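Local coordinates for disulfide isomerase DsbG N-terminal domain-containing protein (Helicobacter pylori, PDB 3TDG) that probably acts as a thioredoxin-fold oxidoreductase of the DsbG type, reducing or rearranging disulfide bonds, at residues 188-200 / 220-234. Residues are numbered along the deposited sequence; the frame is centred on the assembly and turned at random.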
loop_
_atom_site.group_PDB
_atom_site.type_symbol
_atom_site.label_atom_id
_atom_site.label_comp_id
_atom_site.label_asym_id
_atom_site.label_seq_id
_atom_site.Cartn_x
_atom_site.Cartn_y
_atom_site.Cartn_z
ATOM N N VAL A 188 -28.122 -2.157 -17.848
ATOM C CA VAL A 188 -28.637 -0.999 -18.579
ATOM C C VAL A 188 -30.040 -0.591 -18.115
ATOM O O VAL A 188 -30.323 0.590 -17.923
ATOM C CB VAL A 188 -28.627 -1.263 -20.119
ATOM C CG1 VAL A 188 -29.417 -0.193 -20.864
ATOM C CG2 VAL A 188 -27.197 -1.329 -20.635
ATOM N N ASN A 189 -30.915 -1.571 -17.948
ATOM C CA ASN A 189 -32.279 -1.298 -17.497
ATOM C C ASN A 189 -32.337 -0.691 -16.085
ATOM O O ASN A 189 -33.232 0.109 -15.791
ATOM C CB ASN A 189 -33.137 -2.560 -17.597
ATOM C CG ASN A 189 -33.499 -2.914 -19.046
ATOM O OD1 ASN A 189 -33.591 -2.038 -19.913
ATOM N ND2 ASN A 189 -33.702 -4.208 -19.307
ATOM N N SER A 190 -31.372 -1.068 -15.240
ATOM C CA SER A 190 -31.215 -0.484 -13.899
ATOM C C SER A 190 -30.939 1.022 -14.025
ATOM O O SER A 190 -31.665 1.850 -13.468
ATOM C CB SER A 190 -30.054 -1.159 -13.150
ATOM O OG SER A 190 -30.293 -2.540 -12.915
ATOM N N ALA A 191 -29.909 1.361 -14.802
ATOM C CA ALA A 191 -29.524 2.753 -15.027
ATOM C C ALA A 191 -30.697 3.576 -15.581
ATOM O O ALA A 191 -30.995 4.681 -15.100
ATOM C CB ALA A 191 -28.297 2.817 -15.953
ATOM N N LYS A 192 -31.392 3.007 -16.559
ATOM C CA LYS A 192 -32.537 3.664 -17.171
ATOM C C LYS A 192 -33.675 3.884 -16.185
ATOM O O LYS A 192 -34.256 4.960 -16.122
ATOM C CB LYS A 192 -33.004 2.833 -18.372
ATOM C CG LYS A 192 -34.129 3.440 -19.149
ATOM C CD LYS A 192 -34.156 2.887 -20.589
ATOM C CE LYS A 192 -35.555 3.039 -21.195
ATOM N NZ LYS A 192 -36.189 4.375 -20.883
ATOM N N LYS A 193 -34.007 2.864 -15.409
ATOM C CA LYS A 193 -35.012 3.037 -14.377
ATOM C C LYS A 193 -34.565 4.037 -13.309
ATOM O O LYS A 193 -35.344 4.871 -12.879
ATOM C CB LYS A 193 -35.380 1.684 -13.757
ATOM C CG LYS A 193 -36.328 0.849 -14.647
ATOM C CD LYS A 193 -37.047 -0.229 -13.850
ATOM C CE LYS A 193 -38.021 -1.055 -14.754
ATOM N NZ LYS A 193 -38.791 -2.031 -13.939
ATOM N N ALA A 194 -33.314 3.946 -12.864
ATOM C CA ALA A 194 -32.786 4.937 -11.902
ATOM C C ALA A 194 -32.923 6.369 -12.446
ATOM O O ALA A 194 -33.340 7.271 -11.720
ATOM C CB ALA A 194 -31.308 4.620 -11.558
ATOM N N ALA A 195 -32.604 6.557 -13.733
ATOM C CA ALA A 195 -32.765 7.867 -14.412
ATOM C C ALA A 195 -34.193 8.394 -14.393
ATOM O O ALA A 195 -34.434 9.562 -14.088
ATOM C CB ALA A 195 -32.218 7.807 -15.871
ATOM N N LEU A 196 -35.146 7.521 -14.711
ATOM C CA LEU A 196 -36.564 7.864 -14.722
ATOM C C LEU A 196 -37.032 8.206 -13.325
ATOM O O LEU A 196 -37.841 9.119 -13.126
ATOM C CB LEU A 196 -37.391 6.675 -15.272
ATOM C CG LEU A 196 -37.191 6.270 -16.748
ATOM C CD1 LEU A 196 -37.868 4.905 -17.099
ATOM C CD2 LEU A 196 -37.689 7.352 -17.703
ATOM N N ILE A 197 -36.533 7.460 -12.339
ATOM C CA ILE A 197 -36.831 7.770 -10.955
ATOM C C ILE A 197 -36.316 9.177 -10.574
ATOM O O ILE A 197 -37.029 9.932 -9.910
ATOM C CB ILE A 197 -36.360 6.637 -9.963
ATOM C CG1 ILE A 197 -37.366 5.469 -9.971
ATOM C CG2 ILE A 197 -36.270 7.168 -8.508
ATOM C CD1 ILE A 197 -36.785 4.107 -9.576
ATOM N N GLN A 198 -35.098 9.521 -10.985
ATOM C CA GLN A 198 -34.530 10.857 -10.704
ATOM C C GLN A 198 -35.430 11.925 -11.351
ATOM O O GLN A 198 -35.769 12.933 -10.725
ATOM C CB GLN A 198 -33.102 10.987 -11.267
ATOM C CG GLN A 198 -32.003 10.299 -10.443
ATOM C CD GLN A 198 -31.973 10.804 -9.023
ATOM O OE1 GLN A 198 -31.895 12.001 -8.794
ATOM N NE2 GLN A 198 -32.095 9.901 -8.062
ATOM N N GLU A 199 -35.805 11.697 -12.610
ATOM C CA GLU A 199 -36.650 12.664 -13.340
ATOM C C GLU A 199 -37.998 12.810 -12.671
ATOM O O GLU A 199 -38.464 13.910 -12.437
ATOM C CB GLU A 199 -36.808 12.234 -14.797
ATOM C CG GLU A 199 -37.721 13.124 -15.654
ATOM C CD GLU A 199 -37.688 12.690 -17.118
ATOM O OE1 GLU A 199 -38.172 11.580 -17.427
ATOM O OE2 GLU A 199 -37.135 13.436 -17.955
ATOM N N GLU A 200 -38.605 11.680 -12.321
ATOM C CA GLU A 200 -39.925 11.696 -11.733
ATOM C C GLU A 200 -39.928 12.294 -10.316
ATOM O O GLU A 200 -40.889 12.978 -9.940
ATOM C CB GLU A 200 -40.521 10.278 -11.793
ATOM C CG GLU A 200 -41.906 10.144 -11.219
ATOM C CD GLU A 200 -42.978 9.843 -12.269
ATOM O OE1 GLU A 200 -42.967 8.717 -12.836
ATOM O OE2 GLU A 200 -43.830 10.738 -12.513
ATOM N N LYS A 220 -44.365 1.888 -8.782
ATOM C CA LYS A 220 -44.704 1.904 -10.207
ATOM C C LYS A 220 -43.477 1.476 -11.032
ATOM O O LYS A 220 -43.570 0.553 -11.858
ATOM C CB LYS A 220 -45.235 3.293 -10.635
ATOM C CG LYS A 220 -45.567 3.428 -12.145
ATOM C CD LYS A 220 -46.030 4.852 -12.536
ATOM C CE LYS A 220 -44.841 5.806 -12.749
ATOM N NZ LYS A 220 -45.269 7.229 -12.968
ATOM N N ILE A 221 -42.324 2.108 -10.796
ATOM C CA ILE A 221 -41.145 1.876 -11.655
ATOM C C ILE A 221 -40.374 0.590 -11.308
ATOM O O ILE A 221 -39.801 -0.057 -12.201
ATOM C CB ILE A 221 -40.204 3.142 -11.721
ATOM C CG1 ILE A 221 -40.935 4.303 -12.409
ATOM C CG2 ILE A 221 -38.897 2.828 -12.453
ATOM C CD1 ILE A 221 -40.310 5.678 -12.206
ATOM N N TYR A 222 -40.381 0.212 -10.027
ATOM C CA TYR A 222 -39.742 -1.027 -9.583
ATOM C C TYR A 222 -40.484 -2.283 -10.092
ATOM O O TYR A 222 -39.882 -3.346 -10.264
ATOM C CB TYR A 222 -39.623 -1.066 -8.057
ATOM C CG TYR A 222 -38.310 -0.535 -7.501
ATOM C CD1 TYR A 222 -37.461 -1.366 -6.776
ATOM C CD2 TYR A 222 -37.917 0.800 -7.701
ATOM C CE1 TYR A 222 -36.255 -0.902 -6.249
ATOM C CE2 TYR A 222 -36.694 1.283 -7.176
ATOM C CZ TYR A 222 -35.880 0.412 -6.450
ATOM O OH TYR A 222 -34.685 0.832 -5.943
ATOM N N SER A 223 -41.784 -2.140 -10.341
ATOM C CA SER A 223 -42.599 -3.245 -10.840
ATOM C C SER A 223 -41.920 -3.920 -12.018
ATOM O O SER A 223 -41.488 -3.270 -12.964
ATOM C CB SER A 223 -43.997 -2.751 -11.248
ATOM O OG SER A 223 -44.713 -3.790 -11.878
ATOM N N THR A 224 -41.830 -5.238 -11.945
ATOM C CA THR A 224 -41.319 -6.052 -13.039
ATOM C C THR A 224 -42.085 -5.865 -14.354
ATOM O O THR A 224 -41.518 -6.037 -15.431
ATOM C CB THR A 224 -41.329 -7.548 -12.624
ATOM O OG1 THR A 224 -40.584 -7.706 -11.406
ATOM C CG2 THR A 224 -40.702 -8.416 -13.683
ATOM N N GLN A 225 -43.357 -5.493 -14.269
ATOM C CA GLN A 225 -44.180 -5.292 -15.473
ATOM C C GLN A 225 -44.049 -3.892 -16.069
ATOM O O GLN A 225 -44.565 -3.636 -17.163
ATOM C CB GLN A 225 -45.651 -5.619 -15.191
ATOM C CG GLN A 225 -45.902 -7.103 -14.901
ATOM C CD GLN A 225 -45.376 -7.539 -13.534
ATOM O OE1 GLN A 225 -45.545 -6.835 -12.537
ATOM N NE2 GLN A 225 -44.736 -8.701 -13.487
ATOM N N TYR A 226 -43.357 -2.990 -15.359
ATOM C CA TYR A 226 -43.127 -1.640 -15.868
ATOM C C TYR A 226 -42.336 -1.670 -17.176
ATOM O O TYR A 226 -41.161 -2.052 -17.210
ATOM C CB TYR A 226 -42.426 -0.746 -14.834
ATOM C CG TYR A 226 -42.334 0.705 -15.261
ATOM C CD1 TYR A 226 -43.401 1.579 -15.057
ATOM C CD2 TYR A 226 -41.183 1.198 -15.884
ATOM C CE1 TYR A 226 -43.331 2.912 -15.458
ATOM C CE2 TYR A 226 -41.103 2.530 -16.290
ATOM C CZ TYR A 226 -42.177 3.377 -16.066
ATOM O OH TYR A 226 -42.106 4.690 -16.459
ATOM N N ASP A 227 -43.001 -1.260 -18.246
ATOM C CA ASP A 227 -42.436 -1.296 -19.583
ATOM C C ASP A 227 -41.368 -0.225 -19.749
ATOM O O ASP A 227 -41.640 0.914 -20.142
ATOM C CB ASP A 227 -43.540 -1.128 -20.635
ATOM C CG ASP A 227 -43.118 -1.631 -22.010
ATOM O OD1 ASP A 227 -41.891 -1.817 -22.238
ATOM O OD2 ASP A 227 -44.017 -1.850 -22.862
ATOM N N ILE A 228 -40.140 -0.622 -19.457
ATOM C CA ILE A 228 -39.021 0.288 -19.443
ATOM C C ILE A 228 -38.690 0.871 -20.838
ATOM O O ILE A 228 -38.413 2.063 -20.966
ATOM C CB ILE A 228 -37.795 -0.371 -18.714
ATOM C CG1 ILE A 228 -36.624 0.605 -18.611
ATOM C CG2 ILE A 228 -37.437 -1.746 -19.318
ATOM C CD1 ILE A 228 -36.999 1.884 -17.888
ATOM N N ASN A 229 -38.759 0.046 -21.875
ATOM C CA ASN A 229 -38.486 0.517 -23.235
ATOM C C ASN A 229 -39.558 1.446 -23.816
ATOM O O ASN A 229 -39.287 2.193 -24.751
ATOM C CB ASN A 229 -38.203 -0.665 -24.159
ATOM C CG ASN A 229 -37.058 -1.515 -23.662
ATOM O OD1 ASN A 229 -37.164 -2.736 -23.587
ATOM N ND2 ASN A 229 -35.962 -0.867 -23.290
ATOM N N ALA A 230 -40.755 1.412 -23.230
ATOM C CA ALA A 230 -41.858 2.288 -23.617
ATOM C C ALA A 230 -41.695 3.714 -23.088
ATOM O O ALA A 230 -42.580 4.551 -23.268
ATOM C CB ALA A 230 -43.184 1.705 -23.147
ATOM N N GLN A 231 -40.573 3.982 -22.421
ATOM C CA GLN A 231 -40.307 5.304 -21.859
ATOM C C GLN A 231 -39.119 5.941 -22.563
ATOM O O GLN A 231 -38.157 5.254 -22.921
ATOM C CB GLN A 231 -40.016 5.213 -20.356
ATOM C CG GLN A 231 -40.828 4.165 -19.595
ATOM C CD GLN A 231 -42.320 4.454 -19.599
ATOM O OE1 GLN A 231 -42.743 5.612 -19.574
ATOM N NE2 GLN A 231 -43.128 3.393 -19.632
ATOM N N LYS A 232 -39.190 7.252 -22.774
ATOM C CA LYS A 232 -38.024 7.990 -23.257
ATOM C C LYS A 232 -37.125 8.318 -22.077
ATOM O O LYS A 232 -37.589 8.810 -21.054
ATOM C CB LYS A 232 -38.425 9.247 -24.032
ATOM C CG LYS A 232 -38.660 8.968 -25.518
ATOM C CD LYS A 232 -39.449 10.072 -26.190
ATOM C CE LYS A 232 -39.988 9.593 -27.519
ATOM N NZ LYS A 232 -40.690 10.694 -28.221
ATOM N N GLU A 233 -35.844 8.008 -22.234
ATOM C CA GLU A 233 -34.866 8.111 -21.159
ATOM C C GLU A 233 -34.108 9.430 -21.248
ATOM O O GLU A 233 -33.441 9.678 -22.253
ATOM C CB GLU A 233 -33.876 6.946 -21.253
ATOM C CG GLU A 233 -32.810 6.950 -20.168
ATOM C CD GLU A 233 -31.578 6.172 -20.570
ATOM O OE1 GLU A 233 -30.886 6.579 -21.535
ATOM O OE2 GLU A 233 -31.291 5.153 -19.906
ATOM N N PRO A 234 -34.207 10.282 -20.204
ATOM C CA PRO A 234 -33.431 11.532 -20.180
ATOM C C PRO A 234 -31.917 11.272 -20.095
ATOM O O PRO A 234 -31.441 10.577 -19.175
ATOM C CB PRO A 234 -33.965 12.264 -18.940
ATOM C CG PRO A 234 -34.570 11.191 -18.093
ATOM C CD PRO A 234 -35.125 10.181 -19.054
HETATM O O HOH W 1 -35.193 -3.898 -22.013
HETATM O O HOH W 2 -39.329 -3.751 -16.097
HETATM O O HOH W 3 -38.187 -3.864 -11.900
#
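Lys192 turns CG anti to its backbone N (chi1 -176°), which sends its chain toward Ile228. Lys193 places CG anti to its carbonyl carbon instead (chi1 -78°) and runs out straight, so that it and the Ile221 side chain pass each other in opposite directions. Both lysines lie on helix 188-206 in the thioredoxin-fold part of the chain. The segment 220-234 finishes helix 211-222, crosses this face of helix 188-206 and leads to the start of helix 235-249. Ile221 is a knob in a hole formed by Lys193, Leu196, Ile197 and Glu200. Its CD1 lies 3.7 Å from Ile197 CG1. Ile197 CD1 also meets the edge of the Tyr222 ring, whose hydroxyl is hydrogen-bonded to Ser155 OG. Ile228 CD1 packs against Leu196 CD1. At the end of helix 211-222, Lys193 NZ gives a 2.8 Å hydrogen bond to Ile221 O, with a C=O...N angle of 167°. It gives a weak one to Ser223 O, and two waters also accept from it. Lys220 NZ forms a salt bridge with Glu200 OE1, from above the carboxylate plane. Glu233 OE2 lies against Lys192 CB, while Glu233 OE1 forms a salt bridge with Arg238. Lys192 NZ donates to Gln231 O at 3.0 Å, from above the carbonyl plane.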